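Local coordinates for protein AtxE2 (Asticcacaulis excentricus, PDB 5TXE) that hydrolyses the isopeptide bond of the lasso peptides Astexin-2 and Astexin-3, recognising chiefly their threaded loop and releasing them as linear peptides, at residues A[343-348]-A[375-380]; A[303-308]-A[319-324]. The protein carries 1 engineered substitution. One frame throughout, in Å; residues are numbered along the deposited sequence.

In the fold
Two levels of organisation in a beta-propeller, the domain that members of the prolyl oligopeptidase family set against the alpha/beta-hydrolase domain, are exemplified here. Interaction 2 lies within one four-stranded antiparallel blade and pairs its first two strands. Interaction 1 joins the last strand of that blade, 342-347, to strand 373-378 of the blade after it. Their centres are about 12 Å apart, and a salt bridge of 2.8 Å from Arg-343 NH1 to Glu-322 OE2 ties them together. Trp-345 and Leu-319 also both touch Leu-351 of the following blade. Interaction 1 is remote from the active site, whereas the side chain of Arg-321 in interaction 2 is about 11 Å from that of the catalytically important Tyr-438.

Interaction 1 (A[343-348]-A[375-380]); sequences RIWHAT and VTLNLT
Ile-344 and Leu-377, followed by Trp-345, bury the most surface where 343-348 meets 375-380, and no hydrogen bond crosses between the two. Ile-344 reaches over with its delta methyl: CD1 rests 3.7 Å from the carbonyl oxygen O of Leu-379, and the CG2 branch leans toward Thr-380. Leu-377 meets Trp-345 instead, the two side chains crossing at about a right angle. Its CD1 sits over the indole face in a CH-pi contact, 4.1 Å from the centroid of the five-membered ring and 24° off the ring normal, while CD2 lies above the same indole near its rim. The ring is brought there by a first torsion that sets CG of Trp-345 opposite the backbone N (chi1 173°). Such packing is what joins neighbouring blades of a beta-propeller, here the outermost strand of one sheet and the third strand of the next. A classic beta bulge, in which Ile-344 and Trp-345 both face Leu-331, lets these successive residues direct their side chains toward 375-380. Met-384 and Leu-351 of that next blade also touch Trp-345. Beyond Leu-377 the chain turns in an Asx turn, Thr-380 N donating to Asn-378 OD1 at 2.8 Å.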
ATOM      1  N   ARG A 343      -1.207  24.811  15.415  1.00 48.16           N
ATOM      2  CA  ARG A 343      -0.883  23.384  15.505  1.00 44.94           C
ATOM      3  C   ARG A 343      -1.246  22.865  16.848  1.00 42.07           C
ATOM      4  O   ARG A 343      -0.832  23.416  17.824  1.00 49.29           O
ATOM      5  CB  ARG A 343       0.607  23.153  15.307  1.00 46.58           C
ATOM      6  CG  ARG A 343       0.922  21.696  15.016  1.00 50.13           C
ATOM      7  CD  ARG A 343       2.312  21.545  14.444  1.00 49.50           C
ATOM      8  NE  ARG A 343       3.284  21.710  15.503  1.00 52.46           N
ATOM      9  CZ  ARG A 343       4.590  21.674  15.300  1.00 54.23           C
ATOM     10  NH1 ARG A 343       5.069  21.491  14.083  1.00 57.56           N
ATOM     11  NH2 ARG A 343       5.415  21.818  16.313  1.00 52.89           N
ATOM     12  N   ILE A 344      -2.022  21.796  16.922  1.00 44.54           N
ATOM     13  CA  ILE A 344      -2.331  21.212  18.220  1.00 43.52           C
ATOM     14  C   ILE A 344      -1.751  19.822  18.448  1.00 45.65           C
ATOM     15  O   ILE A 344      -1.761  19.345  19.565  1.00 43.72           O
ATOM     16  CB  ILE A 344      -3.845  21.159  18.455  1.00 46.39           C
ATOM     17  CG1 ILE A 344      -4.541  20.414  17.343  1.00 45.79           C
ATOM     18  CG2 ILE A 344      -4.413  22.579  18.530  1.00 50.29           C
ATOM     19  CD1 ILE A 344      -5.983  20.125  17.686  1.00 47.37           C
ATOM     20  N   TRP A 345      -1.323  19.140  17.380  1.00 46.68           N
ATOM     21  CA  TRP A 345      -0.710  17.800  17.502  1.00 39.62           C
ATOM     22  C   TRP A 345       0.233  17.594  16.339  1.00 38.29           C
ATOM     23  O   TRP A 345      -0.038  18.051  15.227  1.00 41.72           O
ATOM     24  CB  TRP A 345      -1.786  16.724  17.522  1.00 37.56           C
ATOM     25  CG  TRP A 345      -1.309  15.265  17.486  1.00 42.16           C
ATOM     26  CD1 TRP A 345      -1.118  14.427  18.559  1.00 43.25           C
ATOM     27  CD2 TRP A 345      -1.020  14.468  16.318  1.00 42.08           C
ATOM     28  NE1 TRP A 345      -0.730  13.174  18.130  1.00 45.76           N
ATOM     29  CE2 TRP A 345      -0.644  13.175  16.766  1.00 41.47           C
ATOM     30  CE3 TRP A 345      -1.036  14.723  14.936  1.00 45.01           C
ATOM     31  CZ2 TRP A 345      -0.295  12.161  15.896  1.00 40.55           C
ATOM     32  CZ3 TRP A 345      -0.712  13.694  14.058  1.00 43.41           C
ATOM     33  CH2 TRP A 345      -0.337  12.440  14.541  1.00 43.77           C
ATOM     34  N   HIS A 346       1.328  16.907  16.599  1.00 36.93           N
ATOM     35  CA  HIS A 346       2.199  16.425  15.538  1.00 37.45           C
ATOM     36  C   HIS A 346       2.989  15.211  16.047  1.00 39.25           C
ATOM     37  O   HIS A 346       3.285  15.122  17.219  1.00 39.28           O
ATOM     38  CB  HIS A 346       3.163  17.506  15.073  1.00 37.32           C
ATOM     39  CG  HIS A 346       4.128  17.934  16.134  1.00 46.03           C
ATOM     40  ND1 HIS A 346       5.504  17.856  15.992  1.00 52.60           N
ATOM     41  CD2 HIS A 346       3.906  18.421  17.375  1.00 48.08           C
ATOM     42  CE1 HIS A 346       6.083  18.283  17.098  1.00 54.53           C
ATOM     43  NE2 HIS A 346       5.136  18.625  17.954  1.00 54.01           N
ATOM     44  N   ALA A 347       3.326  14.280  15.154  1.00 35.19           N
ATOM     45  CA  ALA A 347       4.060  13.063  15.526  1.00 32.92           C
ATOM     46  C   ALA A 347       4.569  12.393  14.264  1.00 32.20           C
ATOM     47  O   ALA A 347       4.077  12.663  13.145  1.00 33.75           O
ATOM     48  CB  ALA A 347       3.156  12.106  16.251  1.00 33.35           C
ATOM     49  N   THR A 348       5.569  11.553  14.417  1.00 29.79           N
ATOM     50  CA  THR A 348       5.894  10.579  13.369  1.00 35.56           C
ATOM     51  C   THR A 348       4.686   9.579  13.369  1.00 36.06           C
ATOM     52  O   THR A 348       3.892   9.567  14.294  1.00 42.17           O
ATOM     53  CB  THR A 348       7.244   9.941  13.639  1.00 35.65           C
ATOM     54  OG1 THR A 348       7.209   9.233  14.858  1.00 37.33           O
ATOM     55  CG2 THR A 348       8.294  10.997  13.786  1.00 35.72           C
ATOM     56  N   VAL A 375      -7.718   5.281  17.892  1.00 33.78           N
ATOM     57  CA  VAL A 375      -7.230   6.296  18.780  1.00 33.88           C
ATOM     58  C   VAL A 375      -8.242   7.424  18.732  1.00 34.67           C
ATOM     59  O   VAL A 375      -8.973   7.558  17.727  1.00 34.77           O
ATOM     60  CB  VAL A 375      -5.849   6.638  18.208  1.00 36.17           C
ATOM     61  CG1 VAL A 375      -5.678   8.030  17.668  1.00 37.27           C
ATOM     62  CG2 VAL A 375      -4.725   6.044  19.001  1.00 36.99           C
ATOM     63  N   THR A 376      -8.371   8.181  19.834  1.00 36.61           N
ATOM     64  CA  THR A 376      -9.138   9.458  19.809  1.00 41.09           C
ATOM     65  C   THR A 376      -8.219  10.624  19.995  1.00 36.30           C
ATOM     66  O   THR A 376      -7.285  10.579  20.757  1.00 41.20           O
ATOM     67  CB  THR A 376     -10.273   9.566  20.873  1.00 41.95           C
ATOM     68  OG1 THR A 376      -9.716   9.418  22.169  1.00 46.02           O
ATOM     69  CG2 THR A 376     -11.276   8.500  20.713  1.00 43.60           C
ATOM     70  N   LEU A 377      -8.447  11.659  19.237  1.00 38.58           N
ATOM     71  CA  LEU A 377      -7.617  12.830  19.333  1.00 42.80           C
ATOM     72  C   LEU A 377      -8.508  13.984  19.845  1.00 43.87           C
ATOM     73  O   LEU A 377      -9.523  14.318  19.237  1.00 45.76           O
ATOM     74  CB  LEU A 377      -7.054  13.114  17.961  1.00 45.04           C
ATOM     75  CG  LEU A 377      -5.658  13.708  17.866  1.00 57.29           C
ATOM     76  CD1 LEU A 377      -4.714  13.246  18.947  1.00 61.23           C
ATOM     77  CD2 LEU A 377      -5.041  13.304  16.555  1.00 61.55           C
ATOM     78  N   ASN A 378      -8.138  14.579  20.970  1.00 41.98           N
ATOM     79  CA  ASN A 378      -8.866  15.731  21.510  1.00 43.18           C
ATOM     80  C   ASN A 378      -8.603  16.998  20.675  1.00 39.24           C
ATOM     81  O   ASN A 378      -7.474  17.458  20.550  1.00 42.68           O
ATOM     82  CB  ASN A 378      -8.470  15.906  22.974  1.00 45.70           C
ATOM     83  CG  ASN A 378      -9.225  17.031  23.676  1.00 51.30           C
ATOM     84  OD1 ASN A 378      -9.421  18.130  23.146  1.00 50.54           O
ATOM     85  ND2 ASN A 378      -9.597  16.768  24.904  1.00 51.68           N
ATOM     86  N   LEU A 379      -9.655  17.563  20.098  1.00 38.24           N
ATOM     87  CA  LEU A 379      -9.488  18.685  19.184  1.00 45.20           C
ATOM     88  C   LEU A 379      -9.297  20.077  19.856  1.00 50.26           C
ATOM     89  O   LEU A 379      -9.279  21.110  19.165  1.00 57.89           O
ATOM     90  CB  LEU A 379     -10.676  18.737  18.218  1.00 48.39           C
ATOM     91  CG  LEU A 379     -10.757  17.541  17.278  1.00 45.11           C
ATOM     92  CD1 LEU A 379     -11.959  17.685  16.355  1.00 43.93           C
ATOM     93  CD2 LEU A 379      -9.470  17.418  16.481  1.00 46.10           C
ATOM     94  N   THR A 380      -9.184  20.096  21.180  1.00 49.59           N
ATOM     95  CA  THR A 380      -8.931  21.308  21.926  1.00 52.41           C
ATOM     96  C   THR A 380      -7.493  21.270  22.392  1.00 52.96           C
ATOM     97  O   THR A 380      -6.702  22.134  22.025  1.00 50.89           O
ATOM     98  CB  THR A 380      -9.860  21.411  23.144  1.00 55.70           C
ATOM     99  OG1 THR A 380     -11.234  21.439  22.702  1.00 52.63           O
ATOM    100  CG2 THR A 380      -9.522  22.686  23.941  1.00 58.05           C
TER

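Interaction 2 (A[303-308]-A[319-324]); sequences NITRMW and LRREGW
Leu-319 is bonded through its backbone to two successive residues of 303-308, Thr-305 and Arg-306, in a beta hairpin made by the first two strands of a four-stranded propeller blade. Thr-305 N donates to Leu-319 O at 2.9 Å, and Leu-319 N returns a bond to Arg-306 O at 2.8 Å. The strands run antiparallel, their axes at 158°.

Apolar packing centres on the same leucine. Its CD1 approaches the rim of the Trp-308 indole, 3.7 Å from CH2, and its CG lies in the ring plane at that edge. Over a face of the indole comes Arg-306 CD, 3.5 Å above the plane, and NE1 of Trp-308 in turn lies over the centre of the Arg-306 guanidinium; a bend at chi2 (-57°) folds the arginine back this way. With the indole of Trp-308 cut back to an alanine, Leu-319 CD1 is likely to lose its aromatic neighbour and the Arg-306 guanidinium the ring it lies against, leaving it freer to turn.

Charged and polar groups surround this packing. Glu-56 serves both strands, accepting from Thr-305 OG1 and forming a salt bridge with Arg-321. Arg-320 NH1 forms a salt bridge with Glu-322 OE1 at 2.9 Å, reaching it on the anti side and tilted from the carboxylate plane, while Arg-320 NH2 binds Gln-302 O. Where direct pairing gives out, a water takes over, donating to Asn-303 O at 2.7 Å and accepting from Arg-321 N at 2.8 Å.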
ATOM      1  N   ASN A 303      -0.430  22.319   1.389  1.00 38.73           N
ATOM      2  CA  ASN A 303      -0.470  20.891   1.129  1.00 40.92           C
ATOM      3  C   ASN A 303      -1.276  20.096   2.159  1.00 39.92           C
ATOM      4  O   ASN A 303      -0.907  19.031   2.608  1.00 42.79           O
ATOM      5  CB  ASN A 303       0.947  20.385   0.932  1.00 42.76           C
ATOM      6  CG  ASN A 303       1.542  20.890  -0.375  1.00 44.39           C
ATOM      7  OD1 ASN A 303       0.905  20.847  -1.445  1.00 43.14           O
ATOM      8  ND2 ASN A 303       2.727  21.448  -0.282  1.00 45.05           N
ATOM      9  N   ILE A 304      -2.446  20.620   2.467  1.00 37.41           N
ATOM     10  CA  ILE A 304      -3.377  19.966   3.359  1.00 33.72           C
ATOM     11  C   ILE A 304      -3.783  18.637   2.752  1.00 30.34           C
ATOM     12  O   ILE A 304      -4.002  18.530   1.557  1.00 33.74           O
ATOM     13  CB  ILE A 304      -4.605  20.882   3.615  1.00 35.69           C
ATOM     14  CG1 ILE A 304      -4.131  22.054   4.478  1.00 38.19           C
ATOM     15  CG2 ILE A 304      -5.765  20.137   4.289  1.00 34.54           C
ATOM     16  CD1 ILE A 304      -5.108  23.208   4.589  1.00 40.40           C
ATOM     17  N   THR A 305      -3.920  17.624   3.588  1.00 32.00           N
ATOM     18  CA  THR A 305      -4.401  16.302   3.112  1.00 34.09           C
ATOM     19  C   THR A 305      -5.819  15.934   3.559  1.00 32.22           C
ATOM     20  O   THR A 305      -6.403  14.997   3.059  1.00 31.01           O
ATOM     21  CB  THR A 305      -3.435  15.209   3.539  1.00 31.91           C
ATOM     22  OG1 THR A 305      -3.169  15.364   4.935  1.00 31.89           O
ATOM     23  CG2 THR A 305      -2.134  15.338   2.748  1.00 32.81           C
ATOM     24  N   ARG A 306      -6.354  16.660   4.519  1.00 31.82           N
ATOM     25  CA  ARG A 306      -7.670  16.360   5.017  1.00 34.74           C
ATOM     26  C   ARG A 306      -8.154  17.549   5.822  1.00 31.51           C
ATOM     27  O   ARG A 306      -7.420  18.055   6.659  1.00 34.19           O
ATOM     28  CB  ARG A 306      -7.624  15.124   5.949  1.00 33.09           C
ATOM     29  CG  ARG A 306      -8.726  14.115   5.704  1.00 38.38           C
ATOM     30  CD  ARG A 306     -10.115  14.713   5.829  1.00 41.44           C
ATOM     31  NE  ARG A 306     -11.156  13.692   5.804  1.00 43.26           N
ATOM     32  CZ  ARG A 306     -12.479  13.942   5.777  1.00 49.85           C
ATOM     33  NH1 ARG A 306     -12.961  15.193   5.784  1.00 44.38           N
ATOM     34  NH2 ARG A 306     -13.352  12.924   5.757  1.00 42.46           N
ATOM     35  N   MET A 307      -9.409  17.945   5.631  1.00 36.17           N
ATOM     36  CA  MET A 307     -10.000  18.981   6.516  1.00 38.42           C
ATOM     37  C   MET A 307     -11.423  18.640   7.026  1.00 36.76           C
ATOM     38  O   MET A 307     -12.146  17.884   6.402  1.00 32.66           O
ATOM     39  CB  MET A 307     -10.017  20.286   5.751  1.00 38.52           C
ATOM     40  CG  MET A 307     -11.033  20.336   4.627  1.00 38.69           C
ATOM     41  SD  MET A 307     -11.153  21.958   3.843  1.00 40.34           S
ATOM     42  CE  MET A 307      -9.523  22.168   3.146  1.00 43.99           C
ATOM     43  N   TRP A 308     -11.819  19.238   8.140  1.00 38.22           N
ATOM     44  CA  TRP A 308     -13.148  19.036   8.738  1.00 40.47           C
ATOM     45  C   TRP A 308     -13.700  20.332   9.305  1.00 44.50           C
ATOM     46  O   TRP A 308     -12.996  21.021  10.090  1.00 41.49           O
ATOM     47  CB  TRP A 308     -13.046  18.115   9.950  1.00 41.11           C
ATOM     48  CG  TRP A 308     -12.635  16.701   9.676  1.00 41.60           C
ATOM     49  CD1 TRP A 308     -13.460  15.650   9.450  1.00 40.47           C
ATOM     50  CD2 TRP A 308     -11.303  16.190   9.632  1.00 39.68           C
ATOM     51  NE1 TRP A 308     -12.729  14.520   9.248  1.00 39.65           N
ATOM     52  CE2 TRP A 308     -11.398  14.828   9.366  1.00 41.39           C
ATOM     53  CE3 TRP A 308     -10.038  16.768   9.769  1.00 44.15           C
ATOM     54  CZ2 TRP A 308     -10.280  14.020   9.231  1.00 42.35           C
ATOM     55  CZ3 TRP A 308      -8.926  15.959   9.664  1.00 47.29           C
ATOM     56  CH2 TRP A 308      -9.056  14.593   9.390  1.00 42.98           C
ATOM     57  N   LEU A 319      -5.371  18.294   8.541  1.00 34.37           N
ATOM     58  CA  LEU A 319      -4.161  17.482   8.618  1.00 36.29           C
ATOM     59  C   LEU A 319      -3.220  17.820   7.514  1.00 34.89           C
ATOM     60  O   LEU A 319      -3.648  18.231   6.425  1.00 29.77           O
ATOM     61  CB  LEU A 319      -4.489  16.002   8.384  1.00 39.30           C
ATOM     62  CG  LEU A 319      -5.095  15.247   9.557  1.00 40.73           C
ATOM     63  CD1 LEU A 319      -5.424  13.815   9.146  1.00 42.76           C
ATOM     64  CD2 LEU A 319      -4.130  15.245  10.719  1.00 38.92           C
ATOM     65  N   ARG A 320      -1.941  17.595   7.769  1.00 32.97           N
ATOM     66  CA  ARG A 320      -0.973  17.667   6.701  1.00 34.27           C
ATOM     67  C   ARG A 320       0.317  16.987   7.111  1.00 32.23           C
ATOM     68  O   ARG A 320       0.513  16.623   8.268  1.00 31.83           O
ATOM     69  CB  ARG A 320      -0.660  19.100   6.337  1.00 35.66           C
ATOM     70  CG  ARG A 320       0.139  19.761   7.460  1.00 42.42           C
ATOM     71  CD  ARG A 320       0.343  21.245   7.409  1.00 44.10           C
ATOM     72  NE  ARG A 320       1.028  21.701   6.247  1.00 41.33           N
ATOM     73  CZ  ARG A 320       2.197  22.321   6.266  1.00 42.70           C
ATOM     74  NH1 ARG A 320       2.849  22.551   7.406  1.00 40.83           N
ATOM     75  NH2 ARG A 320       2.703  22.697   5.104  1.00 39.08           N
ATOM     76  N   ARG A 321       1.194  16.825   6.133  1.00 35.93           N
ATOM     77  CA  ARG A 321       2.541  16.324   6.392  1.00 39.41           C
ATOM     78  C   ARG A 321       3.505  17.471   6.483  1.00 37.82           C
ATOM     79  O   ARG A 321       3.317  18.461   5.809  1.00 40.01           O
ATOM     80  CB  ARG A 321       2.963  15.392   5.269  1.00 41.31           C
ATOM     81  CG  ARG A 321       2.162  14.125   5.337  1.00 45.16           C
ATOM     82  CD  ARG A 321       1.679  13.638   4.006  1.00 50.56           C
ATOM     83  NE  ARG A 321       0.856  12.440   4.196  1.00 50.51           N
ATOM     84  CZ  ARG A 321       1.124  11.226   3.698  1.00 48.12           C
ATOM     85  NH1 ARG A 321       2.180  11.012   2.922  1.00 49.96           N
ATOM     86  NH2 ARG A 321       0.294  10.215   3.957  1.00 42.10           N
ATOM     87  N   GLU A 322       4.496  17.349   7.347  1.00 34.08           N
ATOM     88  CA  GLU A 322       5.466  18.411   7.531  1.00 40.66           C
ATOM     89  C   GLU A 322       6.758  17.889   8.206  1.00 36.81           C
ATOM     90  O   GLU A 322       6.892  16.712   8.458  1.00 38.92           O
ATOM     91  CB  GLU A 322       4.838  19.559   8.353  1.00 40.08           C
ATOM     92  CG  GLU A 322       4.382  19.165   9.738  1.00 41.50           C
ATOM     93  CD  GLU A 322       3.747  20.345  10.483  1.00 44.38           C
ATOM     94  OE1 GLU A 322       2.951  21.087   9.864  1.00 44.28           O
ATOM     95  OE2 GLU A 322       4.029  20.510  11.698  1.00 43.40           O
ATOM     96  N   GLY A 323       7.690  18.793   8.478  1.00 35.01           N
ATOM     97  CA  GLY A 323       8.983  18.489   9.044  1.00 32.13           C
ATOM     98  C   GLY A 323       9.972  18.101   7.948  1.00 32.31           C
ATOM     99  O   GLY A 323       9.636  18.102   6.764  1.00 32.04           O
ATOM    100  N   TRP A 324      11.183  17.724   8.343  1.00 32.34           N
ATOM    101  CA  TRP A 324      12.212  17.318   7.385  1.00 37.14           C
ATOM    102  C   TRP A 324      11.687  16.172   6.461  1.00 38.71           C
ATOM    103  O   TRP A 324      11.175  15.146   6.945  1.00 33.97           O
ATOM    104  CB  TRP A 324      13.426  16.829   8.141  1.00 36.10           C
ATOM    105  CG  TRP A 324      14.609  16.508   7.283  1.00 42.84           C
ATOM    106  CD1 TRP A 324      14.960  15.299   6.814  1.00 44.06           C
ATOM    107  CD2 TRP A 324      15.651  17.409   6.896  1.00 45.52           C
ATOM    108  NE1 TRP A 324      16.147  15.375   6.132  1.00 47.04           N
ATOM    109  CE2 TRP A 324      16.585  16.667   6.154  1.00 45.28           C
ATOM    110  CE3 TRP A 324      15.876  18.780   7.094  1.00 44.09           C
ATOM    111  CZ2 TRP A 324      17.728  17.241   5.606  1.00 49.17           C
ATOM    112  CZ3 TRP A 324      17.017  19.355   6.559  1.00 48.37           C
ATOM    113  CH2 TRP A 324      17.933  18.580   5.808  1.00 47.43           C
TER
HETATM  114  O   HOH W   1       1.136  17.513   3.381  1.00 39.75           O